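PDB 2Z73: rhodopsin from Todarodes pacificus, which captures light through bound retinal, whose isomerization from 11-cis to all-trans activates G-protein signalling to phospholipase C in dim-light vision. Local coordinates for residues 31-34 against 35-39; 41-44 against 45-49. All blocks are in the same frame, centred on the assembly; numbering follows the deposited sequence.

Contacts 1 and 2 lie in series on one helix, 31-61, which is the first transmembrane helix of the seven-helix receptor fold. Their centres are about 15 Å apart, with one residue between them in sequence. Contact 1 sits at the extracellular end, with its centre about 25 Å from the centre of the chain. Contact 2 lies deeper in the membrane, about 15 Å from that centre. In contact 1 the side chain of Leu-37 is about 11 Å from retinal. In contact 2 Ile-41 touches Lys-305, the lysine that carries the retinal. Contact 2 also has lipid at hand, the side chain of Ile-47 lying about 4 Å from both docosane and palmitic acid.

Contact 1: 31-34 against 35-39; sequences DAVY and YSLGI
Residues 31-34 and 35-39 are joined by i to i+4 backbone hydrogen bonds, and together they form the first turns of helix 31-61, which enters the membrane as transmembrane helix 1 of the seven-helix opsin fold. Tyr-35 N donates to Asp-31 O at 2.9 Å. Leu-37 N binds Val-33 O, and Gly-38 N binds Tyr-34 O. Ser-36 N donates to Ala-32 O.

The Tyr-35 ring folds back over the first turn. Its CG stands beside its own backbone N (chi1 -60°), which brings one ring face over Asp-31 O. That oxygen lies 3.2 Å above the ring plane, offset toward the rim. The ring also runs alongside the Asp-31 side chain, both pointing the same way. Tyr-35 CE1 meets Asp-31 CB at 3.6 Å. The carboxylate and ring planes are 55° apart. The carboxylate finds its partner elsewhere: Asp-31 OD1 makes a salt bridge with Lys-99. With an alanine in place of Tyr-35, Asp-31 CB and the Asp-31 carbonyl would probably lose the ring packed on them, and the contact with Phe-97 of helix 91-97 would go too.

On another side of the helix, Val-33 CG1 and Leu-37 CD1 approach to 4.2 Å. Val-33 also touches Tyr-295, and Leu-37 touches Gln-298 and Met-302, so this pair helps join helix 31-61 to helix 294-306. The buried Tyr-34 ties the helix to the segment before it through a hydrogen bond between its OH and Gln-28 NE2.

Ala-32 O takes two bonds from one residue. Ser-36 OG, turned back beside its own N (chi1 -61°), donates to it at 2.7 Å, while Ser-36 N approaches from the opposite face of the carbonyl plane.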
# COMPACT_ATOMS: atom_id res chain seq x y z
N ASP A 31 -27.43 -12.30 10.09
CA ASP A 31 -27.55 -11.86 8.70
C ASP A 31 -27.01 -10.44 8.52
O ASP A 31 -26.22 -10.17 7.61
CB ASP A 31 -29.01 -11.87 8.26
CG ASP A 31 -29.60 -13.26 8.22
OD1 ASP A 31 -28.89 -14.23 8.55
OD2 ASP A 31 -30.78 -13.39 7.85
N ALA A 32 -27.44 -9.54 9.39
CA ALA A 32 -27.02 -8.15 9.32
C ALA A 32 -25.51 -8.01 9.25
O ALA A 32 -25.00 -7.06 8.66
CB ALA A 32 -27.56 -7.39 10.51
N VAL A 33 -24.79 -8.95 9.86
CA VAL A 33 -23.34 -8.88 9.86
C VAL A 33 -22.77 -9.25 8.50
O VAL A 33 -21.78 -8.66 8.05
CB VAL A 33 -22.73 -9.82 10.92
CG1 VAL A 33 -21.21 -9.74 10.86
CG2 VAL A 33 -23.23 -9.44 12.30
N TYR A 34 -23.37 -10.24 7.86
CA TYR A 34 -22.92 -10.67 6.55
C TYR A 34 -23.18 -9.56 5.56
O TYR A 34 -22.32 -9.23 4.74
CB TYR A 34 -23.68 -11.91 6.10
CG TYR A 34 -23.21 -13.20 6.71
CD1 TYR A 34 -23.99 -13.87 7.66
CD2 TYR A 34 -22.02 -13.80 6.29
CE1 TYR A 34 -23.60 -15.11 8.17
CE2 TYR A 34 -21.62 -15.03 6.79
CZ TYR A 34 -22.41 -15.69 7.73
OH TYR A 34 -22.03 -16.92 8.19
N TYR A 35 -24.38 -8.98 5.65
CA TYR A 35 -24.81 -7.90 4.77
C TYR A 35 -23.94 -6.65 4.91
O TYR A 35 -23.58 -6.01 3.93
CB TYR A 35 -26.28 -7.57 5.06
CG TYR A 35 -27.18 -8.76 4.81
CD1 TYR A 35 -28.43 -8.86 5.41
CD2 TYR A 35 -26.75 -9.81 3.99
CE1 TYR A 35 -29.24 -9.98 5.20
CE2 TYR A 35 -27.55 -10.92 3.77
CZ TYR A 35 -28.79 -11.01 4.38
OH TYR A 35 -29.55 -12.14 4.17
N SER A 36 -23.60 -6.31 6.15
CA SER A 36 -22.77 -5.16 6.38
C SER A 36 -21.39 -5.44 5.81
O SER A 36 -20.77 -4.58 5.19
CB SER A 36 -22.68 -4.87 7.87
OG SER A 36 -23.97 -4.59 8.37
N LEU A 37 -20.91 -6.66 6.02
CA LEU A 37 -19.59 -7.03 5.53
C LEU A 37 -19.51 -6.88 4.00
O LEU A 37 -18.56 -6.30 3.48
CB LEU A 37 -19.25 -8.47 5.94
CG LEU A 37 -18.81 -8.67 7.39
CD1 LEU A 37 -18.50 -10.13 7.67
CD2 LEU A 37 -17.57 -7.82 7.66
N GLY A 38 -20.52 -7.39 3.31
CA GLY A 38 -20.56 -7.30 1.86
C GLY A 38 -20.64 -5.85 1.40
O GLY A 38 -19.93 -5.44 0.49
N ILE A 39 -21.51 -5.08 2.03
CA ILE A 39 -21.65 -3.68 1.67
C ILE A 39 -20.33 -2.98 1.91
O ILE A 39 -19.87 -2.19 1.11
CB ILE A 39 -22.75 -3.00 2.50
CG1 ILE A 39 -24.12 -3.56 2.08
CG2 ILE A 39 -22.66 -1.48 2.36
CD1 ILE A 39 -25.27 -3.11 2.96

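Contact 2: 41-44 against 45-49; sequences IGIC and GIIGC
Ile-43 and Ile-47 make the side-chain contact here, one helical turn apart. The CG2 branch of Ile-43 meets CD1 at the end of Ile-47 at 3.9 Å, and the two side chains cross at a slant. Ile-47 CG1 stands beside its own backbone N (chi1 -65°), which sets it 3.4 Å from Ile-43 O. In the same way, Ile-46 CG1 lies 3.6 Å from Gly-42 O.

Beneath these side chains, four i to i+4 bonds hold the turns of transmembrane helix 1. Ile-47 N donates to Ile-43 O at 3.1 Å. Ile-46 N pairs with Gly-42 O, Gly-45 N with Ile-41 O, and Gly-48 N with Cys-44 O.

Neighbouring parts of the receptor flank the helix. Ile-41 touches Met-92 and Thr-93 of helix 91-97, and also Lys-305 of helix 294-306, the lysine to which retinal attaches. Cys-44 reaches Ala-306 of that helix, and Cys-49 packs on Phe-81 and Leu-85 of helix 70-87. Ile-47 touches Ile-309 as well as docosane and palmitic acid.

Across this contact the backbone polar groups pair along the helix, while the side chains meet only through carbon. Ile-47 thus offers the lipid chains an apolar surface, and its hold on them is probably hydrophobic.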
# COMPACT_ATOMS: atom_id res chain seq x y z
N ILE A 41 -17.02 -4.14 2.11
CA ILE A 41 -15.98 -4.46 1.14
C ILE A 41 -16.33 -4.00 -0.28
O ILE A 41 -15.44 -3.68 -1.07
CB ILE A 41 -15.66 -5.97 1.15
CG1 ILE A 41 -14.25 -6.20 0.60
CG2 ILE A 41 -16.68 -6.74 0.35
CD1 ILE A 41 -13.15 -5.41 1.34
N GLY A 42 -17.63 -3.95 -0.58
CA GLY A 42 -18.08 -3.50 -1.88
C GLY A 42 -17.74 -2.03 -2.06
O GLY A 42 -17.36 -1.59 -3.15
N ILE A 43 -17.86 -1.26 -0.98
CA ILE A 43 -17.55 0.15 -1.02
C ILE A 43 -16.03 0.36 -1.07
O ILE A 43 -15.56 1.42 -1.48
CB ILE A 43 -18.20 0.89 0.18
CG1 ILE A 43 -19.72 0.85 0.03
CG2 ILE A 43 -17.70 2.34 0.27
CD1 ILE A 43 -20.49 1.74 1.01
N CYS A 44 -15.26 -0.63 -0.66
CA CYS A 44 -13.81 -0.50 -0.75
C CYS A 44 -13.47 -0.75 -2.21
O CYS A 44 -12.51 -0.21 -2.75
CB CYS A 44 -13.09 -1.52 0.15
SG CYS A 44 -13.17 -1.16 1.92
N GLY A 45 -14.29 -1.58 -2.85
CA GLY A 45 -14.10 -1.87 -4.26
C GLY A 45 -14.30 -0.60 -5.08
O GLY A 45 -13.47 -0.24 -5.91
N ILE A 46 -15.41 0.08 -4.83
CA ILE A 46 -15.71 1.31 -5.55
C ILE A 46 -14.64 2.39 -5.30
O ILE A 46 -14.02 2.89 -6.25
CB ILE A 46 -17.09 1.87 -5.14
CG1 ILE A 46 -18.20 0.93 -5.59
CG2 ILE A 46 -17.31 3.25 -5.74
CD1 ILE A 46 -19.55 1.26 -4.99
N ILE A 47 -14.43 2.75 -4.04
CA ILE A 47 -13.47 3.78 -3.71
C ILE A 47 -12.08 3.37 -4.15
O ILE A 47 -11.36 4.16 -4.78
CB ILE A 47 -13.46 4.07 -2.20
CG1 ILE A 47 -14.81 4.68 -1.79
CG2 ILE A 47 -12.32 5.03 -1.85
CD1 ILE A 47 -14.92 5.05 -0.32
N GLY A 48 -11.69 2.14 -3.84
CA GLY A 48 -10.37 1.66 -4.24
C GLY A 48 -10.12 1.72 -5.74
O GLY A 48 -9.13 2.30 -6.18
N CYS A 49 -11.01 1.11 -6.53
CA CYS A 49 -10.84 1.12 -7.98
C CYS A 49 -11.01 2.54 -8.51
O CYS A 49 -10.27 2.98 -9.39
CB CYS A 49 -11.85 0.19 -8.66
SG CYS A 49 -11.70 -1.56 -8.20